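PDB 3W5N: alpha-L-rhamnosidase from Streptomyces avermitilis, which hydrolyses terminal non-reducing alpha-L-rhamnose residues in alpha-L-rhamnosides, releasing L-rhamnose from citrus flavonoids and from gum arabic. Local coordinates for residues Thr629-Arg634 against Met911-His916; Pro479-Lys484 against His593-Phe598; Gly691-Gly696 against Val758-Tyr763; Thr599-Thr604 against Ser955-Phe960. All coordinates share one frame; numbering follows the deposited sequence.

Contact 1: Thr629-Arg634 against Met911-His916. With RAM (alpha-L-rhamnopyranose), chain C.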
loop_
_atom_site.group_PDB
_atom_site.type_symbol
_atom_site.label_atom_id
_atom_site.label_comp_id
_atom_site.label_asym_id
_atom_site.label_seq_id
_atom_site.Cartn_x
_atom_site.Cartn_y
_atom_site.Cartn_z
ATOM N N THR A 629 -3.380 0.490 2.443
ATOM C CA THR A 629 -3.436 -0.751 3.195
ATOM C C THR A 629 -3.867 -0.546 4.632
ATOM O O THR A 629 -3.740 0.562 5.181
ATOM C CB THR A 629 -2.086 -1.511 3.177
ATOM O OG1 THR A 629 -1.022 -0.630 3.568
ATOM C CG2 THR A 629 -1.793 -2.053 1.790
ATOM N N ASP A 630 -4.361 -1.634 5.226
ATOM C CA ASP A 630 -4.650 -1.671 6.654
ATOM C C ASP A 630 -3.365 -1.701 7.484
ATOM O O ASP A 630 -3.227 -0.953 8.441
ATOM C CB ASP A 630 -5.530 -2.870 6.994
ATOM C CG ASP A 630 -4.884 -4.228 6.642
ATOM O OD1 ASP A 630 -4.211 -4.405 5.615
ATOM O OD2 ASP A 630 -5.078 -5.149 7.428
ATOM N N THR A 631 -2.425 -2.557 7.097
ATOM C CA THR A 631 -1.144 -2.691 7.794
ATOM C C THR A 631 -0.074 -3.058 6.778
ATOM O O THR A 631 -0.372 -3.735 5.808
ATOM C CB THR A 631 -1.201 -3.767 8.905
ATOM O OG1 THR A 631 0.131 -4.140 9.262
ATOM C CG2 THR A 631 -1.904 -5.011 8.417
ATOM N N PRO A 632 1.163 -2.577 6.967
ATOM C CA PRO A 632 2.208 -2.874 5.983
ATOM C C PRO A 632 3.102 -4.032 6.408
ATOM O O PRO A 632 4.032 -4.406 5.681
ATOM C CB PRO A 632 3.012 -1.574 5.962
ATOM C CG PRO A 632 2.929 -1.097 7.383
ATOM C CD PRO A 632 1.583 -1.524 7.912
ATOM N N ALA A 633 2.802 -4.622 7.555
ATOM C CA ALA A 633 3.776 -5.486 8.227
ATOM C C ALA A 633 3.395 -6.957 8.261
ATOM O O ALA A 633 4.204 -7.818 7.913
ATOM C CB ALA A 633 4.033 -4.978 9.643
ATOM N N ARG A 634 2.198 -7.272 8.743
ATOM C CA ARG A 634 1.830 -8.685 8.854
ATOM C C ARG A 634 1.371 -9.286 7.523
ATOM O O ARG A 634 1.435 -8.621 6.473
ATOM C CB ARG A 634 0.778 -8.870 9.961
ATOM C CG ARG A 634 -0.585 -8.302 9.606
ATOM C CD ARG A 634 -1.622 -8.730 10.638
ATOM N NE ARG A 634 -2.912 -8.058 10.447
ATOM C CZ ARG A 634 -3.509 -7.304 11.371
ATOM N NH1 ARG A 634 -2.927 -7.085 12.558
ATOM N NH2 ARG A 634 -4.680 -6.747 11.112
ATOM N N MET A 911 -4.293 -10.851 15.930
ATOM C CA MET A 911 -4.578 -9.578 15.224
ATOM C C MET A 911 -4.082 -8.376 16.037
ATOM O O MET A 911 -4.790 -7.849 16.907
ATOM C CB MET A 911 -6.073 -9.466 14.874
ATOM C CG MET A 911 -6.411 -8.407 13.815
ATOM S SD MET A 911 -8.198 -8.154 13.684
ATOM C CE MET A 911 -8.494 -7.058 15.065
ATOM N N ASN A 912 -2.851 -7.934 15.768
ATOM C CA ASN A 912 -2.300 -6.824 16.526
ATOM C C ASN A 912 -1.184 -6.033 15.855
ATOM O O ASN A 912 0.000 -6.232 16.143
ATOM C CB ASN A 912 -1.813 -7.292 17.900
ATOM C CG ASN A 912 -1.568 -6.136 18.833
ATOM O OD1 ASN A 912 -2.312 -5.155 18.810
ATOM N ND2 ASN A 912 -0.523 -6.233 19.654
ATOM N N SER A 913 -1.576 -5.065 15.054
ATOM C CA SER A 913 -0.649 -4.264 14.274
ATOM C C SER A 913 -0.280 -2.972 14.998
ATOM O O SER A 913 -1.105 -2.379 15.708
ATOM C CB SER A 913 -1.302 -3.984 12.895
ATOM O OG SER A 913 -1.029 -2.671 12.433
ATOM N N PHE A 914 0.965 -2.542 14.839
ATOM C CA PHE A 914 1.418 -1.270 15.380
ATOM C C PHE A 914 1.521 -0.181 14.309
ATOM O O PHE A 914 2.206 0.817 14.503
ATOM C CB PHE A 914 2.750 -1.445 16.111
ATOM C CG PHE A 914 2.654 -2.368 17.293
ATOM C CD1 PHE A 914 2.791 -3.745 17.134
ATOM C CD2 PHE A 914 2.366 -1.860 18.554
ATOM C CE1 PHE A 914 2.688 -4.598 18.229
ATOM C CE2 PHE A 914 2.240 -2.710 19.647
ATOM C CZ PHE A 914 2.407 -4.069 19.483
ATOM N N ASN A 915 0.811 -0.360 13.198
ATOM C CA ASN A 915 0.877 0.610 12.089
ATOM C C ASN A 915 -0.401 0.555 11.221
ATOM O O ASN A 915 -0.350 0.186 10.061
ATOM C CB ASN A 915 2.163 0.380 11.266
ATOM C CG ASN A 915 2.568 1.589 10.431
ATOM O OD1 ASN A 915 1.869 2.602 10.387
ATOM N ND2 ASN A 915 3.727 1.489 9.776
ATOM N N HIS A 916 -1.534 0.930 11.822
ATOM C CA HIS A 916 -2.840 1.085 11.157
ATOM C C HIS A 916 -3.154 2.580 11.199
ATOM O O HIS A 916 -2.995 3.211 12.276
ATOM C CB HIS A 916 -3.930 0.381 11.969
ATOM C CG HIS A 916 -4.306 -0.987 11.473
ATOM N ND1 HIS A 916 -3.453 -2.071 11.543
ATOM C CD2 HIS A 916 -5.473 -1.458 10.974
ATOM C CE1 HIS A 916 -4.066 -3.143 11.068
ATOM N NE2 HIS A 916 -5.293 -2.798 10.711
HETATM C C1 RAM C . -8.660 -6.194 10.093
HETATM C C2 RAM C . -8.040 -5.282 9.020
HETATM C C3 RAM C . -8.739 -3.904 8.955
HETATM C C4 RAM C . -10.218 -3.887 9.378
HETATM C C5 RAM C . -10.774 -5.273 9.216
HETATM C C6 RAM C . -12.263 -5.233 9.580
HETATM O O1 RAM C . -8.340 -7.569 9.857
HETATM O O2 RAM C . -6.610 -5.201 9.262
HETATM O O3 RAM C . -8.135 -2.987 9.856
HETATM O O4 RAM C . -11.022 -2.975 8.596
HETATM O O5 RAM C . -10.080 -6.132 10.119
HETATM O O HOH W 1 1.497 -3.007 11.150
#
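D630, T631 and R634 meet H916 in a buried loop-to-loop contact that forms part of the rhamnose-binding active site, within the (alpha/alpha)6 barrel of this family 78 glycosidase. The backbone O of D630 sits over the centre of one face of the H916 ring, 3.2 Å from CG. It also receives a CA-H...O contact from H916 CA. T631 CB comes at the ring obliquely, 3.6 Å from H916 CE1.

The rotation of H916 is fixed at two ends. ND1 is bonded in the ring plane to S913 OG (2.7 Å), and NE2 donates to rhamnose O3 (3.0 Å) and O2 (3.1 Å). S913 OG in turn accepts from N915 N, an ST turn. T631 forms a second ST turn, its OG1 accepting from A633 N. A water joins T631 OG1 to S913 OG.

D630 OD2 accepts from rhamnose O2, though the modelled length is too short to be trusted. R634, extended from CG to NE (chi2 170°), gives that oxygen a weak bond through NH2. T631 CG2 lies over one face of the guanidinium, toward its rim. R634 has stronger partners in E636 and E895, the inferred proton donor and acceptor. E895 also takes S913 N.

P632 crosses N915 at about a right angle, with P632 CG 3.6 Å from N915 ND2. V508 of strand 506-508 touches both. D643 of helix 641-654 packs on D630 and H916.

Contact 2: Pro479-Lys484 against His593-Phe598. With RAM (alpha-L-rhamnopyranose), chain E.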
loop_
_atom_site.group_PDB
_atom_site.type_symbol
_atom_site.label_atom_id
_atom_site.label_comp_id
_atom_site.label_asym_id
_atom_site.label_seq_id
_atom_site.Cartn_x
_atom_site.Cartn_y
_atom_site.Cartn_z
ATOM N N PRO A 479 4.212 6.400 -8.615
ATOM C CA PRO A 479 4.954 5.162 -8.397
ATOM C C PRO A 479 5.577 5.135 -7.000
ATOM O O PRO A 479 5.923 6.179 -6.460
ATOM C CB PRO A 479 6.082 5.254 -9.414
ATOM C CG PRO A 479 5.510 6.070 -10.534
ATOM C CD PRO A 479 4.598 7.078 -9.873
ATOM N N VAL A 480 5.708 3.952 -6.422
ATOM C CA VAL A 480 6.453 3.813 -5.173
ATOM C C VAL A 480 7.923 4.190 -5.399
ATOM O O VAL A 480 8.538 3.696 -6.329
ATOM C CB VAL A 480 6.329 2.370 -4.634
ATOM C CG1 VAL A 480 7.176 2.206 -3.372
ATOM C CG2 VAL A 480 4.860 2.090 -4.291
ATOM N N ARG A 481 8.470 5.094 -4.560
ATOM C CA ARG A 481 9.888 5.444 -4.644
ATOM C C ARG A 481 10.448 5.606 -3.242
ATOM O O ARG A 481 9.706 5.809 -2.291
ATOM C CB ARG A 481 10.101 6.764 -5.434
ATOM C CG ARG A 481 9.623 6.681 -6.875
ATOM C CD ARG A 481 9.748 7.999 -7.618
ATOM N NE ARG A 481 9.345 7.753 -9.005
ATOM C CZ ARG A 481 8.745 8.628 -9.798
ATOM N NH1 ARG A 481 8.470 9.849 -9.375
ATOM N NH2 ARG A 481 8.419 8.253 -11.031
ATOM N N ILE A 482 11.761 5.459 -3.108
ATOM C CA ILE A 482 12.414 5.741 -1.822
ATOM C C ILE A 482 12.351 7.233 -1.561
ATOM O O ILE A 482 12.771 8.043 -2.406
ATOM C CB ILE A 482 13.868 5.238 -1.806
ATOM C CG1 ILE A 482 13.880 3.718 -2.028
ATOM C CG2 ILE A 482 14.543 5.615 -0.482
ATOM C CD1 ILE A 482 15.241 3.165 -2.384
ATOM N N ALA A 483 11.803 7.598 -0.400
ATOM C CA ALA A 483 11.584 8.999 -0.066
ATOM C C ALA A 483 12.580 9.507 0.960
ATOM O O ALA A 483 12.777 10.711 1.067
ATOM C CB ALA A 483 10.172 9.189 0.478
ATOM N N LYS A 484 13.185 8.594 1.721
ATOM C CA LYS A 484 14.043 8.972 2.855
ATOM C C LYS A 484 14.810 7.739 3.304
ATOM O O LYS A 484 14.334 6.608 3.132
ATOM C CB LYS A 484 13.169 9.496 4.014
ATOM C CG LYS A 484 13.919 10.193 5.140
ATOM C CD LYS A 484 13.068 10.353 6.397
ATOM C CE LYS A 484 11.908 11.313 6.181
ATOM N NZ LYS A 484 12.461 12.681 5.973
ATOM N N HIS A 593 7.245 4.702 -0.458
ATOM C CA HIS A 593 5.797 4.919 -0.579
ATOM C C HIS A 593 5.465 5.626 -1.895
ATOM O O HIS A 593 6.361 5.984 -2.645
ATOM C CB HIS A 593 5.221 5.698 0.633
ATOM C CG HIS A 593 5.949 6.967 0.950
ATOM N ND1 HIS A 593 5.829 8.109 0.182
ATOM C CD2 HIS A 593 6.794 7.283 1.967
ATOM C CE1 HIS A 593 6.592 9.064 0.700
ATOM N NE2 HIS A 593 7.175 8.589 1.788
ATOM N N THR A 594 4.177 5.812 -2.175
ATOM C CA THR A 594 3.778 6.588 -3.366
ATOM C C THR A 594 4.520 7.934 -3.470
ATOM O O THR A 594 4.698 8.633 -2.474
ATOM C CB THR A 594 2.243 6.767 -3.427
ATOM O OG1 THR A 594 1.874 7.326 -4.700
ATOM C CG2 THR A 594 1.756 7.656 -2.280
ATOM N N SER A 595 4.959 8.286 -4.684
ATOM C CA SER A 595 5.706 9.523 -4.892
ATOM C C SER A 595 4.710 10.662 -4.953
ATOM O O SER A 595 4.275 11.062 -6.030
ATOM C CB SER A 595 6.581 9.449 -6.156
ATOM O OG SER A 595 5.883 8.790 -7.231
ATOM N N ALA A 596 4.301 11.124 -3.774
ATOM C CA ALA A 596 3.424 12.289 -3.651
ATOM C C ALA A 596 3.932 13.191 -2.533
ATOM O O ALA A 596 4.453 12.688 -1.533
ATOM C CB ALA A 596 1.991 11.850 -3.399
ATOM N N PRO A 597 3.790 14.526 -2.688
ATOM C CA PRO A 597 4.345 15.421 -1.681
ATOM C C PRO A 597 3.552 15.418 -0.366
ATOM O O PRO A 597 2.337 15.150 -0.342
ATOM C CB PRO A 597 4.237 16.805 -2.336
ATOM C CG PRO A 597 3.144 16.677 -3.334
ATOM C CD PRO A 597 3.239 15.260 -3.842
ATOM N N PHE A 598 4.245 15.744 0.719
ATOM C CA PHE A 598 3.565 16.014 1.975
ATOM C C PHE A 598 3.018 17.433 1.883
ATOM O O PHE A 598 3.688 18.334 1.362
ATOM C CB PHE A 598 4.545 15.834 3.138
ATOM C CG PHE A 598 4.914 14.397 3.360
ATOM C CD1 PHE A 598 4.100 13.588 4.157
ATOM C CD2 PHE A 598 6.015 13.830 2.708
ATOM C CE1 PHE A 598 4.403 12.243 4.351
ATOM C CE2 PHE A 598 6.310 12.481 2.883
ATOM C CZ PHE A 598 5.501 11.695 3.703
HETATM C C1 RAM E . 7.563 14.614 5.902
HETATM C C2 RAM E . 8.975 14.600 5.324
HETATM C C3 RAM E . 9.919 15.358 6.249
HETATM C C4 RAM E . 9.850 14.758 7.667
HETATM C C5 RAM E . 8.406 14.742 8.186
HETATM C C6 RAM E . 8.238 14.025 9.527
HETATM O O1 RAM E . 7.066 15.955 5.872
HETATM O O2 RAM E . 9.429 13.242 5.212
HETATM O O3 RAM E . 11.231 15.249 5.684
HETATM O O4 RAM E . 10.685 15.501 8.561
HETATM O O5 RAM E . 7.546 14.089 7.237
#
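The carbonyl O of P479 is gripped twice by S595. S595 OG donates to it at 2.7 Å, in the carbonyl plane and on a lone pair. S595 N donates at 2.9 Å from above that plane. The serine OG lies between its own backbone N and carbonyl carbon (chi1 40°), which lets both donors reach one oxygen.

Next to this clamp two antiparallel strands pair. R481 and H593 are a hydrogen-bonded pair: R481 N gives to H593 O (3.0 Å) and H593 N to R481 O (3.3 Å). V480 and T594 form the adjacent non-hydrogen-bonded pair, with side chains on the other face.

T594 O accepts from H593 ND1 (2.9 Å) and from A596 N, which arrive from opposite faces of its plane. The second bond closes an inverse gamma turn centred on S595. The first holds the imidazole, leaving its NE2 3.3 Å from A483 CB. S595 OG lies over a face of the R481 guanidinium, whose main partner is D341.

A rhamnose binds alongside, away from the annotated sites. K484, bent at its last two torsions, donates from NZ to its O3 (2.9 Å). F598 turns a ring face to its C1, 3.6 Å from CD2. Without the ring, as with an alanine here, C1 would probably lose its apolar support and the sugar would be freer to tilt.

R621 of helix 607-622 also bonds this sugar and packs on H593 and F598. F660 of helix 658-671 meets T594. Strands 480-493 and 587-594 are neighbours inside a large mixed sheet.

Contact 3: Gly691-Gly696 against Val758-Tyr763. With RAM (alpha-L-rhamnopyranose), chain C.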
loop_
_atom_site.group_PDB
_atom_site.type_symbol
_atom_site.label_atom_id
_atom_site.label_comp_id
_atom_site.label_asym_id
_atom_site.label_seq_id
_atom_site.Cartn_x
_atom_site.Cartn_y
_atom_site.Cartn_z
ATOM N N GLY A 691 -20.685 -5.816 0.792
ATOM C CA GLY A 691 -21.973 -5.289 1.257
ATOM C C GLY A 691 -22.010 -4.908 2.722
ATOM O O GLY A 691 -23.075 -4.951 3.363
ATOM N N VAL A 692 -20.864 -4.501 3.256
ATOM C CA VAL A 692 -20.738 -4.146 4.659
ATOM C C VAL A 692 -20.780 -2.635 4.889
ATOM O O VAL A 692 -19.944 -1.885 4.344
ATOM C CB VAL A 692 -19.442 -4.727 5.276
ATOM C CG1 VAL A 692 -19.235 -4.230 6.701
ATOM C CG2 VAL A 692 -19.462 -6.250 5.216
ATOM N N ALA A 693 -21.731 -2.209 5.731
ATOM C CA ALA A 693 -21.869 -0.815 6.166
ATOM C C ALA A 693 -20.604 -0.287 6.814
ATOM O O ALA A 693 -20.065 -0.921 7.715
ATOM C CB ALA A 693 -23.023 -0.693 7.160
ATOM N N GLY A 694 -20.151 0.889 6.375
ATOM C CA GLY A 694 -18.927 1.518 6.893
ATOM C C GLY A 694 -17.680 1.065 6.145
ATOM O O GLY A 694 -16.618 1.660 6.289
ATOM N N TRP A 695 -17.812 -0.010 5.379
ATOM C CA TRP A 695 -16.703 -0.570 4.616
ATOM C C TRP A 695 -16.975 -0.246 3.136
ATOM O O TRP A 695 -16.382 0.687 2.611
ATOM C CB TRP A 695 -16.499 -2.081 4.929
ATOM C CG TRP A 695 -15.493 -2.273 6.063
ATOM C CD1 TRP A 695 -14.234 -2.794 5.952
ATOM C CD2 TRP A 695 -15.645 -1.886 7.438
ATOM N NE1 TRP A 695 -13.601 -2.776 7.170
ATOM C CE2 TRP A 695 -14.442 -2.215 8.099
ATOM C CE3 TRP A 695 -16.697 -1.324 8.186
ATOM C CZ2 TRP A 695 -14.248 -1.976 9.463
ATOM C CZ3 TRP A 695 -16.504 -1.088 9.549
ATOM C CH2 TRP A 695 -15.287 -1.413 10.169
ATOM N N GLY A 696 -17.925 -0.935 2.512
ATOM C CA GLY A 696 -18.275 -0.696 1.104
ATOM C C GLY A 696 -18.600 0.770 0.843
ATOM O O GLY A 696 -18.373 1.288 -0.279
ATOM N N VAL A 758 -28.031 -0.276 13.865
ATOM C CA VAL A 758 -27.951 1.187 13.989
ATOM C C VAL A 758 -26.864 1.687 13.021
ATOM O O VAL A 758 -27.107 2.585 12.205
ATOM C CB VAL A 758 -27.634 1.637 15.431
ATOM C CG1 VAL A 758 -27.442 3.146 15.510
ATOM C CG2 VAL A 758 -28.751 1.204 16.373
ATOM N N ILE A 759 -25.695 1.056 13.086
ATOM C CA ILE A 759 -24.578 1.399 12.180
ATOM C C ILE A 759 -24.973 1.245 10.706
ATOM O O ILE A 759 -24.759 2.160 9.889
ATOM C CB ILE A 759 -23.335 0.517 12.430
ATOM C CG1 ILE A 759 -22.800 0.652 13.869
ATOM C CG2 ILE A 759 -22.237 0.806 11.402
ATOM C CD1 ILE A 759 -22.313 2.015 14.291
ATOM N N ALA A 760 -25.523 0.087 10.361
ATOM C CA ALA A 760 -25.845 -0.213 8.968
ATOM C C ALA A 760 -26.886 0.741 8.380
ATOM O O ALA A 760 -26.752 1.218 7.254
ATOM C CB ALA A 760 -26.307 -1.650 8.835
ATOM N N THR A 761 -27.942 1.019 9.141
ATOM C CA THR A 761 -28.980 1.916 8.637
ATOM C C THR A 761 -28.434 3.355 8.530
ATOM O O THR A 761 -28.726 4.058 7.559
ATOM C CB THR A 761 -30.234 1.853 9.529
ATOM O OG1 THR A 761 -30.646 0.484 9.631
ATOM C CG2 THR A 761 -31.362 2.664 8.929
ATOM N N ALA A 762 -27.636 3.767 9.513
ATOM C CA ALA A 762 -27.018 5.086 9.518
ATOM C C ALA A 762 -26.130 5.298 8.285
ATOM O O ALA A 762 -26.240 6.326 7.614
ATOM C CB ALA A 762 -26.214 5.293 10.779
ATOM N N TYR A 763 -25.271 4.320 7.984
ATOM C CA TYR A 763 -24.424 4.416 6.780
ATOM C C TYR A 763 -25.190 4.413 5.463
ATOM O O TYR A 763 -24.775 5.061 4.490
ATOM C CB TYR A 763 -23.307 3.362 6.787
ATOM C CG TYR A 763 -21.998 3.993 7.160
ATOM C CD1 TYR A 763 -21.278 4.724 6.212
ATOM C CD2 TYR A 763 -21.492 3.913 8.459
ATOM C CE1 TYR A 763 -20.094 5.340 6.540
ATOM C CE2 TYR A 763 -20.285 4.521 8.801
ATOM C CZ TYR A 763 -19.587 5.229 7.821
ATOM O OH TYR A 763 -18.403 5.873 8.094
HETATM C C1 RAM C . -8.660 -6.194 10.093
HETATM C C2 RAM C . -8.040 -5.282 9.020
HETATM C C3 RAM C . -8.739 -3.904 8.955
HETATM C C4 RAM C . -10.218 -3.887 9.378
HETATM C C5 RAM C . -10.774 -5.273 9.216
HETATM C C6 RAM C . -12.263 -5.233 9.580
HETATM O O1 RAM C . -8.340 -7.569 9.857
HETATM O O2 RAM C . -6.610 -5.201 9.262
HETATM O O3 RAM C . -8.135 -2.987 9.856
HETATM O O4 RAM C . -11.022 -2.975 8.596
HETATM O O5 RAM C . -10.080 -6.132 10.119
#
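A693 and G694 are the middle residues of a type II beta turn, V692-W695, that packs on Y763 of helix 756-777 in the (alpha/alpha)6 barrel. The contact is apolar and buried.

A693 puts its methyl against the helix backbone. Its CB is 3.4 Å from A760 CA, a close approach for two carbons, and 3.8 Å from A760 CB. Y763 CB lies near the same methyl, at 4.1 Å.

G694 sets its N and CA over one face of the Y763 ring. Its CA stands 3.7 Å from the ring centroid and only 5° off the normal, a clear CH-pi contact. A side chain does not fit at this turn position. At phi 88° a CB would be jammed against the carbonyl O of A693 and crowded by the W695 ring.

N645 of helix 641-654 ties the two sides from outside: its ND2 is bonded to both G694 O and Y763 OH. D697 takes G694 N. The turn itself is closed by V692 O, which accepts from W695 N (3.0 Å) and from G696 N (2.9 Å).

The packing probably fixes where W695, the next residue, stands; it binds the rhamnose of the active site. The indole meets the ring of Y744. W695 NE1 donates to rhamnose O4 at 3.0 Å, with an angle of 145° at the hydrogen and the oxygen at the indole edge, in plane.

Contact 4: Thr599-Thr604 against Ser955-Phe960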
loop_
_atom_site.group_PDB
_atom_site.type_symbol
_atom_site.label_atom_id
_atom_site.label_comp_id
_atom_site.label_asym_id
_atom_site.label_seq_id
_atom_site.Cartn_x
_atom_site.Cartn_y
_atom_site.Cartn_z
ATOM N N THR A 599 1.805 17.624 2.379
ATOM C CA THR A 599 1.047 18.847 2.071
ATOM C C THR A 599 0.509 19.583 3.297
ATOM O O THR A 599 -0.285 20.534 3.163
ATOM C CB THR A 599 -0.114 18.573 1.091
ATOM O OG1 THR A 599 -0.909 17.498 1.594
ATOM C CG2 THR A 599 0.421 18.218 -0.332
ATOM N N PHE A 600 0.937 19.175 4.490
ATOM C CA PHE A 600 0.498 19.861 5.704
ATOM C C PHE A 600 1.624 19.931 6.725
ATOM O O PHE A 600 2.075 18.902 7.243
ATOM C CB PHE A 600 -0.756 19.207 6.323
ATOM C CG PHE A 600 -1.571 20.152 7.178
ATOM C CD1 PHE A 600 -1.239 20.386 8.513
ATOM C CD2 PHE A 600 -2.655 20.844 6.633
ATOM C CE1 PHE A 600 -1.974 21.286 9.286
ATOM C CE2 PHE A 600 -3.391 21.734 7.405
ATOM C CZ PHE A 600 -3.048 21.959 8.735
ATOM N N GLU A 601 2.091 21.149 6.975
ATOM C CA GLU A 601 3.030 21.403 8.067
ATOM C C GLU A 601 2.243 21.897 9.274
ATOM O O GLU A 601 1.426 22.800 9.138
ATOM C CB GLU A 601 4.016 22.479 7.671
ATOM C CG GLU A 601 5.082 22.052 6.683
ATOM C CD GLU A 601 6.272 22.990 6.743
ATOM O OE1 GLU A 601 6.187 24.018 7.461
ATOM O OE2 GLU A 601 7.293 22.698 6.079
ATOM N N PHE A 602 2.509 21.320 10.444
ATOM C CA PHE A 602 1.724 21.584 11.645
ATOM C C PHE A 602 2.656 21.606 12.841
ATOM O O PHE A 602 3.379 20.637 13.075
ATOM C CB PHE A 602 0.684 20.477 11.820
ATOM C CG PHE A 602 -0.182 20.611 13.054
ATOM C CD1 PHE A 602 -1.157 21.603 13.143
ATOM C CD2 PHE A 602 -0.058 19.702 14.105
ATOM C CE1 PHE A 602 -1.979 21.693 14.270
ATOM C CE2 PHE A 602 -0.869 19.790 15.232
ATOM C CZ PHE A 602 -1.836 20.787 15.310
ATOM N N GLU A 603 2.625 22.699 13.607
ATOM C CA GLU A 603 3.415 22.776 14.836
ATOM C C GLU A 603 2.649 23.543 15.909
ATOM O O GLU A 603 2.050 24.579 15.621
ATOM C CB GLU A 603 4.778 23.415 14.563
ATOM C CG GLU A 603 5.686 23.493 15.790
ATOM C CD GLU A 603 7.008 24.199 15.524
ATOM O OE1 GLU A 603 7.188 24.822 14.451
ATOM O OE2 GLU A 603 7.890 24.129 16.408
ATOM N N THR A 604 2.652 23.013 17.133
ATOM C CA THR A 604 2.032 23.691 18.280
ATOM C C THR A 604 3.081 23.880 19.372
ATOM O O THR A 604 4.208 23.398 19.244
ATOM C CB THR A 604 0.861 22.899 18.893
ATOM O OG1 THR A 604 1.355 21.719 19.556
ATOM C CG2 THR A 604 -0.193 22.509 17.839
ATOM N N SER A 955 -0.349 28.327 21.131
ATOM C CA SER A 955 0.444 28.745 20.001
ATOM C C SER A 955 0.292 27.647 18.947
ATOM O O SER A 955 0.294 26.477 19.297
ATOM C CB SER A 955 1.908 28.793 20.442
ATOM O OG SER A 955 2.643 29.704 19.666
ATOM N N ALA A 956 0.139 28.034 17.679
ATOM C CA ALA A 956 0.132 27.076 16.561
ATOM C C ALA A 956 0.498 27.739 15.244
ATOM O O ALA A 956 0.222 28.934 15.025
ATOM C CB ALA A 956 -1.218 26.375 16.445
ATOM N N ARG A 957 1.122 26.965 14.358
ATOM C CA ARG A 957 1.429 27.433 13.018
ATOM C C ARG A 957 1.217 26.267 12.059
ATOM O O ARG A 957 1.513 25.118 12.395
ATOM C CB ARG A 957 2.864 27.960 12.921
ATOM C CG ARG A 957 3.917 26.911 13.238
ATOM C CD ARG A 957 5.332 27.476 13.330
ATOM N NE ARG A 957 6.089 27.433 12.076
ATOM C CZ ARG A 957 6.656 26.343 11.549
ATOM N NH1 ARG A 957 6.547 25.152 12.134
ATOM N NH2 ARG A 957 7.330 26.445 10.410
ATOM N N ALA A 958 0.701 26.566 10.874
ATOM C CA ALA A 958 0.428 25.516 9.890
ATOM C C ALA A 958 0.495 26.070 8.477
ATOM O O ALA A 958 0.186 27.246 8.246
ATOM C CB ALA A 958 -0.933 24.894 10.142
ATOM N N THR A 959 0.918 25.225 7.536
ATOM C CA THR A 959 0.796 25.521 6.108
ATOM C C THR A 959 0.204 24.311 5.390
ATOM O O THR A 959 0.738 23.192 5.502
ATOM C CB THR A 959 2.159 25.864 5.466
ATOM O OG1 THR A 959 2.746 26.973 6.153
ATOM C CG2 THR A 959 1.981 26.242 3.985
ATOM N N PHE A 960 -0.898 24.541 4.674
ATOM C CA PHE A 960 -1.536 23.523 3.839
ATOM C C PHE A 960 -1.269 23.847 2.378
ATOM O O PHE A 960 -1.523 24.967 1.930
ATOM C CB PHE A 960 -3.044 23.479 4.112
ATOM C CG PHE A 960 -3.805 22.580 3.182
ATOM C CD1 PHE A 960 -3.424 21.247 2.999
ATOM C CD2 PHE A 960 -4.905 23.072 2.471
ATOM C CE1 PHE A 960 -4.133 20.412 2.139
ATOM C CE2 PHE A 960 -5.609 22.242 1.603
ATOM C CZ PHE A 960 -5.225 20.916 1.431
HETATM O O HOH W 2 4.194 26.321 8.687
#
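E603 and R957 face each other across two antiparallel strands, with a salt bridge between E603 OE1 and R957 NH1. Its modelled length is doubtfully short, and the carboxylate and guanidinium planes are 86° apart. E601 adds a long contact of charges only, OE1 to R957 NH2 at 4.0 Å. A water links E601 OE1 to T959 OG1, which also bonds S968.

The backbone sets these pairs. E601 N gives to T959 O (2.9 Å) and T959 N to E601 O (3.0 Å). E603 and R957 exchange the same two bonds.

The face with F600, F602, A958 and F960 is largely apolar. With chi1 at -156°, CG of F600 stands opposite the backbone N, and the ring leans toward the partner strand. There its CD2 meets F960 CB at 3.7 Å and its CE1 meets A958 CB at 3.9 Å. F602 offers A958 CB a ring edge. A serine in place of F600 would probably open a gap between A958 and F960.

Y927 of helix 923-929 and Y653 of helix 641-654 pack on F600, and H613 of helix 607-622 meets F602 edge-to-face. Strand 600-604 is outermost in its antiparallel sheet, and strand 955-962 separates it from strand 965-974.

How the contacts relate
From the N terminus, contact 2 comes first. It closes a loop of 108 residues, rich in strand and without helix, within a large mixed sheet. Contact 4 opens directly after it, at T599, and closes only at 955-960. The loop it closes holds the helical catalytic barrel, and the strand pairing ties that barrel's entry to the C-terminal beta domain. Contact 1 falls within this span and joins two barrel loops, 629-634 and 911-916. Contact 3 lies within contact 1's span and joins loop 691-696 to helix 756-777. The order is therefore one contact in series, then three nested, with no crossing. Contacts 1 and 3 do not touch, their nearest atoms being about 8 Å apart, yet both reach the same rhamnose.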